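Local coordinates for protein mycobacterium tuberculosis paralogous family 11 (Mycobacterium smegmatis, PDB 4Y9I) that probably uses the deazaflavin coenzyme F420 to interconvert quinones and quinols, at residues H85-A90 / I108-V113; V10-T15 / V61-G66. All coordinates share one frame; numbering follows the deposited sequence.

Interaction 1 (H85-A90 / I108-V113)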
ATOM      1  N   HIS A  85       3.130 -10.779   9.244  1.00  7.45           N
ATOM      2  CA  HIS A  85       3.546 -11.562   8.090  1.00  5.79           C
ATOM      3  C   HIS A  85       3.846 -10.643   6.882  1.00  5.93           C
ATOM      4  O   HIS A  85       4.898 -10.764   6.253  1.00  6.75           O
ATOM      5  CB  HIS A  85       2.438 -12.545   7.756  1.00  7.80           C
ATOM      6  CG  HIS A  85       2.645 -13.248   6.468  1.00  7.78           C
ATOM      7  ND1 HIS A  85       3.669 -14.146   6.256  1.00  8.86           N
ATOM      8  CD2 HIS A  85       1.984 -13.170   5.293  1.00  7.63           C
ATOM      9  CE1 HIS A  85       3.618 -14.585   5.012  1.00 12.57           C
ATOM     10  NE2 HIS A  85       2.617 -13.991   4.403  1.00  8.51           N
ATOM     11  N   TRP A  86       2.923  -9.748   6.588  1.00  5.79           N
ATOM     12  CA  TRP A  86       3.110  -8.842   5.468  1.00  6.18           C
ATOM     13  C   TRP A  86       4.222  -7.826   5.738  1.00  7.79           C
ATOM     14  O   TRP A  86       4.877  -7.395   4.803  1.00  6.83           O
ATOM     15  CB  TRP A  86       1.783  -8.201   5.084  1.00  6.04           C
ATOM     16  CG  TRP A  86       0.918  -9.166   4.374  1.00  7.11           C
ATOM     17  CD1 TRP A  86      -0.048  -9.965   4.913  1.00  9.12           C
ATOM     18  CD2 TRP A  86       0.887  -9.409   2.971  1.00  6.20           C
ATOM     19  NE1 TRP A  86      -0.616 -10.734   3.952  1.00  6.45           N
ATOM     20  CE2 TRP A  86      -0.111 -10.388   2.737  1.00  7.06           C
ATOM     21  CE3 TRP A  86       1.570  -8.889   1.871  1.00  6.36           C
ATOM     22  CZ2 TRP A  86      -0.397 -10.855   1.457  1.00  6.32           C
ATOM     23  CZ3 TRP A  86       1.247  -9.368   0.632  1.00  6.91           C
ATOM     24  CH2 TRP A  86       0.274 -10.300   0.446  1.00  7.75           C
ATOM     25  N   TRP A  87       4.377  -7.434   6.994  1.00  8.12           N
ATOM     26  CA  TRP A  87       5.552  -6.582   7.370  1.00  5.96           C
ATOM     27  C   TRP A  87       6.866  -7.249   7.016  1.00 10.20           C
ATOM     28  O   TRP A  87       7.781  -6.611   6.480  1.00  7.83           O
ATOM     29  CB  TRP A  87       5.476  -6.156   8.844  1.00  7.28           C
ATOM     30  CG  TRP A  87       6.583  -5.204   9.182  1.00  7.72           C
ATOM     31  CD1 TRP A  87       7.666  -5.496   9.963  1.00  9.48           C
ATOM     32  CD2 TRP A  87       6.753  -3.846   8.739  1.00  8.63           C
ATOM     33  NE1 TRP A  87       8.497  -4.380  10.051  1.00  7.92           N
ATOM     34  CE2 TRP A  87       7.973  -3.366   9.317  1.00  7.38           C
ATOM     35  CE3 TRP A  87       6.013  -2.985   7.926  1.00  7.20           C
ATOM     36  CZ2 TRP A  87       8.444  -2.083   9.093  1.00  7.13           C
ATOM     37  CZ3 TRP A  87       6.473  -1.688   7.749  1.00  6.48           C
ATOM     38  CH2 TRP A  87       7.697  -1.284   8.293  1.00  6.71           C
ATOM     39  N   LYS A  88       6.997  -8.526   7.339  1.00  6.08           N
ATOM     40  CA  LYS A  88       8.206  -9.279   7.016  1.00  6.61           C
ATOM     41  C   LYS A  88       8.435  -9.238   5.490  1.00  7.51           C
ATOM     42  O   LYS A  88       9.534  -9.010   5.032  1.00  7.20           O
ATOM     43  CB  LYS A  88       8.028 -10.732   7.499  1.00  8.24           C
ATOM     44  CG  LYS A  88       9.235 -11.604   7.240  1.00 12.74           C
ATOM     45  CD  LYS A  88       8.930 -13.101   7.332  1.00 18.60           C
ATOM     46  CE  LYS A  88       8.089 -13.608   6.156  1.00 33.63           C
ATOM     47  NZ  LYS A  88       8.104 -15.088   6.106  1.00 28.93           N
ATOM     48  N   LEU A  89       7.383  -9.503   4.700  1.00  7.32           N
ATOM     49  CA  LEU A  89       7.514  -9.439   3.219  1.00  8.48           C
ATOM     50  C   LEU A  89       7.903  -8.008   2.780  1.00  7.02           C
ATOM     51  O   LEU A  89       8.699  -7.846   1.890  1.00  8.24           O
ATOM     52  CB  LEU A  89       6.148  -9.781   2.598  1.00  7.24           C
ATOM     53  CG  LEU A  89       5.695 -11.215   2.856  1.00  9.72           C
ATOM     54  CD1 LEU A  89       4.379 -11.448   2.138  1.00 11.43           C
ATOM     55  CD2 LEU A  89       6.735 -12.243   2.427  1.00 14.07           C
ATOM     56  N   ALA A  90       7.367  -6.983   3.427  1.00  7.22           N
ATOM     57  CA  ALA A  90       7.732  -5.602   3.083  1.00  5.43           C
ATOM     58  C   ALA A  90       9.213  -5.299   3.356  1.00  5.59           C
ATOM     59  O   ALA A  90       9.868  -4.662   2.557  1.00  6.13           O
ATOM     60  CB  ALA A  90       6.808  -4.609   3.795  1.00  7.22           C
ATOM     61  N   ILE A 108       3.602   0.939  11.782  1.00  8.10           N
ATOM     62  CA  ILE A 108       3.231   1.517  10.475  1.00  7.69           C
ATOM     63  C   ILE A 108       2.038   0.710   9.920  1.00  5.46           C
ATOM     64  O   ILE A 108       2.119  -0.503   9.802  1.00  8.13           O
ATOM     65  CB  ILE A 108       4.445   1.513   9.508  1.00  7.29           C
ATOM     66  CG1 ILE A 108       5.515   2.465  10.009  1.00  7.18           C
ATOM     67  CG2 ILE A 108       4.074   1.892   8.076  1.00  8.10           C
ATOM     68  CD1 ILE A 108       6.870   2.286   9.380  1.00  7.63           C
ATOM     69  N   PRO A 109       0.962   1.400   9.530  1.00  8.02           N
ATOM     70  CA  PRO A 109      -0.168   0.600   9.004  1.00  8.04           C
ATOM     71  C   PRO A 109       0.235  -0.113   7.729  1.00  9.29           C
ATOM     72  O   PRO A 109       0.970   0.468   6.903  1.00  9.10           O
ATOM     73  CB  PRO A 109      -1.249   1.639   8.724  1.00 10.15           C
ATOM     74  CG  PRO A 109      -0.878   2.819   9.611  1.00 11.25           C
ATOM     75  CD  PRO A 109       0.638   2.819   9.663  1.00  8.11           C
ATOM     76  N   VAL A 110      -0.314  -1.315   7.529  1.00  7.69           N
ATOM     77  CA  VAL A 110      -0.146  -2.085   6.282  1.00  6.82           C
ATOM     78  C   VAL A 110      -1.506  -2.510   5.913  1.00  7.17           C
ATOM     79  O   VAL A 110      -2.202  -3.181   6.722  1.00  6.73           O
ATOM     80  CB  VAL A 110       0.777  -3.301   6.456  1.00  6.94           C
ATOM     81  CG1 VAL A 110       1.014  -4.006   5.171  1.00  7.43           C
ATOM     82  CG2 VAL A 110       2.076  -2.802   7.122  1.00  9.01           C
ATOM     83  N   PHE A 111      -1.869  -2.231   4.653  1.00  5.49           N
ATOM     84  CA  PHE A 111      -3.108  -2.718   4.078  1.00  4.97           C
ATOM     85  C   PHE A 111      -2.835  -3.899   3.146  1.00  7.65           C
ATOM     86  O   PHE A 111      -1.925  -3.846   2.302  1.00  8.86           O
ATOM     87  CB  PHE A 111      -3.790  -1.612   3.243  1.00  5.78           C
ATOM     88  CG  PHE A 111      -4.215  -0.407   4.018  1.00  5.40           C
ATOM     89  CD1 PHE A 111      -3.291   0.555   4.381  1.00  7.47           C
ATOM     90  CD2 PHE A 111      -5.543  -0.245   4.444  1.00  8.38           C
ATOM     91  CE1 PHE A 111      -3.670   1.650   5.137  1.00 11.09           C
ATOM     92  CE2 PHE A 111      -5.905   0.856   5.236  1.00  9.91           C
ATOM     93  CZ  PHE A 111      -4.986   1.823   5.557  1.00 11.04           C
ATOM     94  N   ILE A 112      -3.637  -4.936   3.204  1.00  5.97           N
ATOM     95  CA  ILE A 112      -3.703  -5.994   2.172  1.00  4.54           C
ATOM     96  C   ILE A 112      -4.723  -5.537   1.095  1.00  7.45           C
ATOM     97  O   ILE A 112      -5.744  -4.940   1.445  1.00  8.13           O
ATOM     98  CB  ILE A 112      -4.060  -7.386   2.751  1.00  7.79           C
ATOM     99  CG1 ILE A 112      -3.770  -8.465   1.731  1.00  8.21           C
ATOM    100  CG2 ILE A 112      -5.492  -7.392   3.211  1.00  7.29           C
ATOM    101  CD1 ILE A 112      -3.848  -9.836   2.344  1.00  9.80           C
ATOM    102  N   VAL A 113      -4.376  -5.790  -0.146  1.00  6.71           N
ATOM    103  CA  VAL A 113      -5.283  -5.504  -1.233  1.00  5.37           C
ATOM    104  C   VAL A 113      -5.626  -6.817  -1.921  1.00  6.60           C
ATOM    105  O   VAL A 113      -4.795  -7.448  -2.415  1.00  8.96           O
ATOM    106  CB  VAL A 113      -4.686  -4.461  -2.185  1.00  5.27           C
ATOM    107  CG1 VAL A 113      -5.650  -4.180  -3.301  1.00  6.67           C
ATOM    108  CG2 VAL A 113      -4.357  -3.181  -1.451  1.00  7.01           C
TER
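Two consecutive tryptophans of helix 80-93 meet every second residue of the chain entering and forming strand 110-113. The end of I112 reaches the indole of W86: CD1 lies 3.7 Å from W86 CZ2, and I112 CG1 stands 4.0 Å above one face, displaced toward the rim. On the opposite face L89 CD1, one helical turn on, sits 3.8 Å above the ring plane, so the indole is held between two aliphatic branches. W87 works differently. Its six-membered ring turns an edge to V110, whose CG2 lies near the ring plane 4.0 Å from W87 CE3, while I108 CD1 comes within 3.8 Å of W87 CH2. Consecutive positions on the helix and different chi1 values (W87 CG anti to the backbone N, -175°; W86 CG beside it, -74°) send the indoles apart, so that together they span I108 to I112. The helix crosses the strand nearly at right angles (95°), with the axes 9.4 Å apart. Further out, K35, A37 and L78 also touch W86, while Q101 hydrogen-bonds I108 N. Between 85-90 and 108-113 the contact is apolar, so hydrophobic burial is its main contribution, while R83 of the same helix adds a polar tie to I108 O.

Interaction 2 (V10-T15 / V61-G66); sequences VLFTTT and VSVQDG
L11 O accepts the shortest hydrogen bond between the two strands, from Q64 N at 2.8 Å; the CA of V63 adds a CH...O contact to the same oxygen. L11 N returns an almost straight bond to Q64 O (2.9 Å, 175°), and T13 and S62 repeat this reciprocal pairing. Between these hydrogen-bonded pairs lies the non-hydrogen-bonded pair F12-V63, whose side chains run side by side. F12 carries its CG beside the backbone N (chi1 -64°), which lays the ring along the other strand: V61 CG1 meets its edge 3.9 Å from F12 CD1, and V63 CG2 lies 3.9 Å from F12 CE1. L11, T13, S62 and Q64 occupy the other face, where S62 OG bonds D72 N and Q64 NE2 bonds H3 O. At the V10-D65 end of the ladder V10 CG1 rests 3.6 Å from D65 OD1, while OD2 of that buried carboxylate takes a salt bridge from R29 and a hydrogen bond from Y36, partners that probably favour its charged form. Strands 9-15 and 60-65 are the first and last in the sheet order, so this antiparallel ladder is the seam closing the six-stranded barrel, consistent with the split-barrel architecture of the FMN-binding clan.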
ATOM      1  N   VAL A  10       4.614  -1.007  -7.769  1.00  4.84           N
ATOM      2  CA  VAL A  10       3.295  -1.177  -8.306  1.00  7.64           C
ATOM      3  C   VAL A  10       2.439   0.095  -8.079  1.00  7.33           C
ATOM      4  O   VAL A  10       2.833   0.990  -7.315  1.00  9.48           O
ATOM      5  CB  VAL A  10       2.576  -2.360  -7.696  1.00  8.52           C
ATOM      6  CG1 VAL A  10       3.297  -3.652  -8.048  1.00 11.00           C
ATOM      7  CG2 VAL A  10       2.362  -2.170  -6.233  1.00  9.18           C
ATOM      8  N   LEU A  11       1.338   0.181  -8.823  1.00  5.75           N
ATOM      9  CA  LEU A  11       0.441   1.341  -8.710  1.00  4.79           C
ATOM     10  C   LEU A  11      -0.904   0.995  -8.108  1.00  5.56           C
ATOM     11  O   LEU A  11      -1.574   0.049  -8.564  1.00  7.92           O
ATOM     12  CB  LEU A  11       0.151   1.903 -10.114  1.00  6.73           C
ATOM     13  CG  LEU A  11      -0.691   3.182 -10.116  1.00  8.76           C
ATOM     14  CD1 LEU A  11       0.135   4.372  -9.708  1.00  9.85           C
ATOM     15  CD2 LEU A  11      -1.232   3.392 -11.494  1.00  7.69           C
ATOM     16  N   PHE A  12      -1.269   1.751  -7.083  1.00  3.09           N
ATOM     17  CA  PHE A  12      -2.595   1.619  -6.456  1.00  5.64           C
ATOM     18  C   PHE A  12      -3.405   2.803  -6.810  1.00  6.03           C
ATOM     19  O   PHE A  12      -2.964   3.945  -6.601  1.00  6.01           O
ATOM     20  CB  PHE A  12      -2.438   1.537  -4.966  1.00  5.52           C
ATOM     21  CG  PHE A  12      -1.681   0.280  -4.513  1.00  5.02           C
ATOM     22  CD1 PHE A  12      -2.377  -0.907  -4.391  1.00  6.79           C
ATOM     23  CD2 PHE A  12      -0.334   0.305  -4.279  1.00  5.31           C
ATOM     24  CE1 PHE A  12      -1.736  -2.089  -3.998  1.00  6.16           C
ATOM     25  CE2 PHE A  12       0.316  -0.875  -3.897  1.00  4.97           C
ATOM     26  CZ  PHE A  12      -0.377  -2.098  -3.798  1.00  5.01           C
ATOM     27  N   THR A  13      -4.599   2.586  -7.358  1.00  5.67           N
ATOM     28  CA  THR A  13      -5.494   3.681  -7.721  1.00  6.18           C
ATOM     29  C   THR A  13      -6.621   3.754  -6.726  1.00  6.42           C
ATOM     30  O   THR A  13      -7.263   2.758  -6.531  1.00  8.26           O
ATOM     31  CB  THR A  13      -6.059   3.554  -9.135  1.00  7.97           C
ATOM     32  OG1 THR A  13      -4.951   3.460 -10.060  1.00  9.19           O
ATOM     33  CG2 THR A  13      -6.884   4.767  -9.489  1.00 10.93           C
ATOM     34  N   THR A  14      -6.762   4.911  -6.125  1.00  6.37           N
ATOM     35  CA  THR A  14      -7.742   5.203  -5.114  1.00  6.97           C
ATOM     36  C   THR A  14      -8.821   6.099  -5.685  1.00  5.97           C
ATOM     37  O   THR A  14      -8.627   6.774  -6.722  1.00  7.56           O
ATOM     38  CB  THR A  14      -7.104   5.820  -3.841  1.00  9.01           C
ATOM     39  OG1 THR A  14      -6.719   7.185  -4.134  1.00  9.16           O
ATOM     40  CG2 THR A  14      -5.927   4.992  -3.286  1.00  9.07           C
ATOM     41  N   THR A  15      -9.997   6.117  -5.066  1.00  6.79           N
ATOM     42  CA  THR A  15     -11.129   6.929  -5.500  1.00  7.49           C
ATOM     43  C   THR A  15     -11.670   7.711  -4.348  1.00  9.44           C
ATOM     44  O   THR A  15     -11.980   7.156  -3.316  1.00  6.60           O
ATOM     45  CB  THR A  15     -12.228   6.036  -6.098  1.00  8.62           C
ATOM     46  OG1 THR A  15     -11.667   5.317  -7.195  1.00  8.84           O
ATOM     47  CG2 THR A  15     -13.387   6.914  -6.521  1.00 10.08           C
ATOM     48  N   VAL A  61      -9.859  -0.208  -4.276  1.00  5.37           N
ATOM     49  CA  VAL A  61      -8.506   0.156  -4.772  1.00  6.11           C
ATOM     50  C   VAL A  61      -8.120  -0.780  -5.874  1.00  5.58           C
ATOM     51  O   VAL A  61      -8.273  -2.010  -5.756  1.00  7.60           O
ATOM     52  CB  VAL A  61      -7.472   0.046  -3.645  1.00  8.06           C
ATOM     53  CG1 VAL A  61      -6.069   0.221  -4.151  1.00  7.41           C
ATOM     54  CG2 VAL A  61      -7.816   1.064  -2.537  1.00  8.80           C
ATOM     55  N   SER A  62      -7.671  -0.224  -7.000  1.00  6.18           N
ATOM     56  CA  SER A  62      -7.172  -1.011  -8.118  1.00  6.49           C
ATOM     57  C   SER A  62      -5.624  -1.128  -8.041  1.00  5.97           C
ATOM     58  O   SER A  62      -4.951  -0.265  -7.491  1.00  7.96           O
ATOM     59  CB  SER A  62      -7.536  -0.408  -9.464  1.00  7.72           C
ATOM     60  OG  SER A  62      -8.931  -0.355  -9.621  1.00  8.37           O
ATOM     61  N   VAL A  63      -5.142  -2.240  -8.565  1.00  7.35           N
ATOM     62  CA  VAL A  63      -3.701  -2.482  -8.627  1.00  7.67           C
ATOM     63  C   VAL A  63      -3.236  -2.650 -10.072  1.00  9.49           C
ATOM     64  O   VAL A  63      -3.882  -3.322 -10.871  1.00 11.01           O
ATOM     65  CB  VAL A  63      -3.327  -3.769  -7.860  1.00 10.12           C
ATOM     66  CG1 VAL A  63      -1.816  -3.843  -7.640  1.00  8.44           C
ATOM     67  CG2 VAL A  63      -4.028  -3.877  -6.527  1.00 10.81           C
ATOM     68  N   GLN A  64      -2.071  -2.078 -10.361  1.00  8.69           N
ATOM     69  CA  GLN A  64      -1.382  -2.308 -11.646  1.00  9.64           C
ATOM     70  C   GLN A  64       0.042  -2.752 -11.298  1.00  7.35           C
ATOM     71  O   GLN A  64       0.796  -2.054 -10.626  1.00  7.23           O
ATOM     72  CB  GLN A  64      -1.426  -1.103 -12.595  1.00  8.84           C
ATOM     73  CG  GLN A  64      -0.760  -1.346 -13.962  1.00 11.27           C
ATOM     74  CD  GLN A  64      -0.785  -0.122 -14.871  1.00 14.15           C
ATOM     75  OE1 GLN A  64      -1.643   0.741 -14.765  1.00 17.07           O
ATOM     76  NE2 GLN A  64       0.208  -0.047 -15.765  1.00 16.23           N
ATOM     77  N   ASP A  65       0.371  -3.948 -11.795  1.00  7.55           N
ATOM     78  CA  ASP A  65       1.673  -4.551 -11.606  1.00  7.27           C
ATOM     79  C   ASP A  65       2.147  -5.003 -12.974  1.00  8.59           C
ATOM     80  O   ASP A  65       1.590  -5.919 -13.546  1.00  9.84           O
ATOM     81  CB  ASP A  65       1.556  -5.732 -10.645  1.00  8.19           C
ATOM     82  CG  ASP A  65       2.902  -6.405 -10.329  1.00  9.71           C
ATOM     83  OD1 ASP A  65       3.976  -5.915 -10.749  1.00 10.35           O
ATOM     84  OD2 ASP A  65       2.856  -7.477  -9.665  1.00  9.29           O
ATOM     85  N   GLY A  66       3.171  -4.352 -13.500  1.00 10.74           N
ATOM     86  CA  GLY A  66       3.508  -4.579 -14.907  1.00  9.25           C
ATOM     87  C   GLY A  66       2.357  -4.259 -15.883  1.00  9.76           C
ATOM     88  O   GLY A  66       1.778  -3.175 -15.836  1.00 14.10           O
TER
HETATM   89  O   HOH W   1      -9.683   1.939  -8.817  1.00 31.71           O

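How the interactions relate
From the N terminus, strand 9-15 comes first, and interaction 2 joins it to strand 60-65 after 45 intervening residues that include strands 22-32 and 35-39 and helix 51-57. Only after this does interaction 1 open, closing a shorter, largely helical excursion of 17 residues between 85-90 and 108-113. The two loops therefore follow in series, neither nesting nor crossing. Their centres lie 16 Å apart, on opposite sides of the chain's centre, yet both reach the same sheet: interaction 2 seals the barrel, and interaction 1 attaches a helix to it. V113 bridges them, its CG1 3.6 Å from V63 CG2 and its CG2 3.8 Å from F12 CE1.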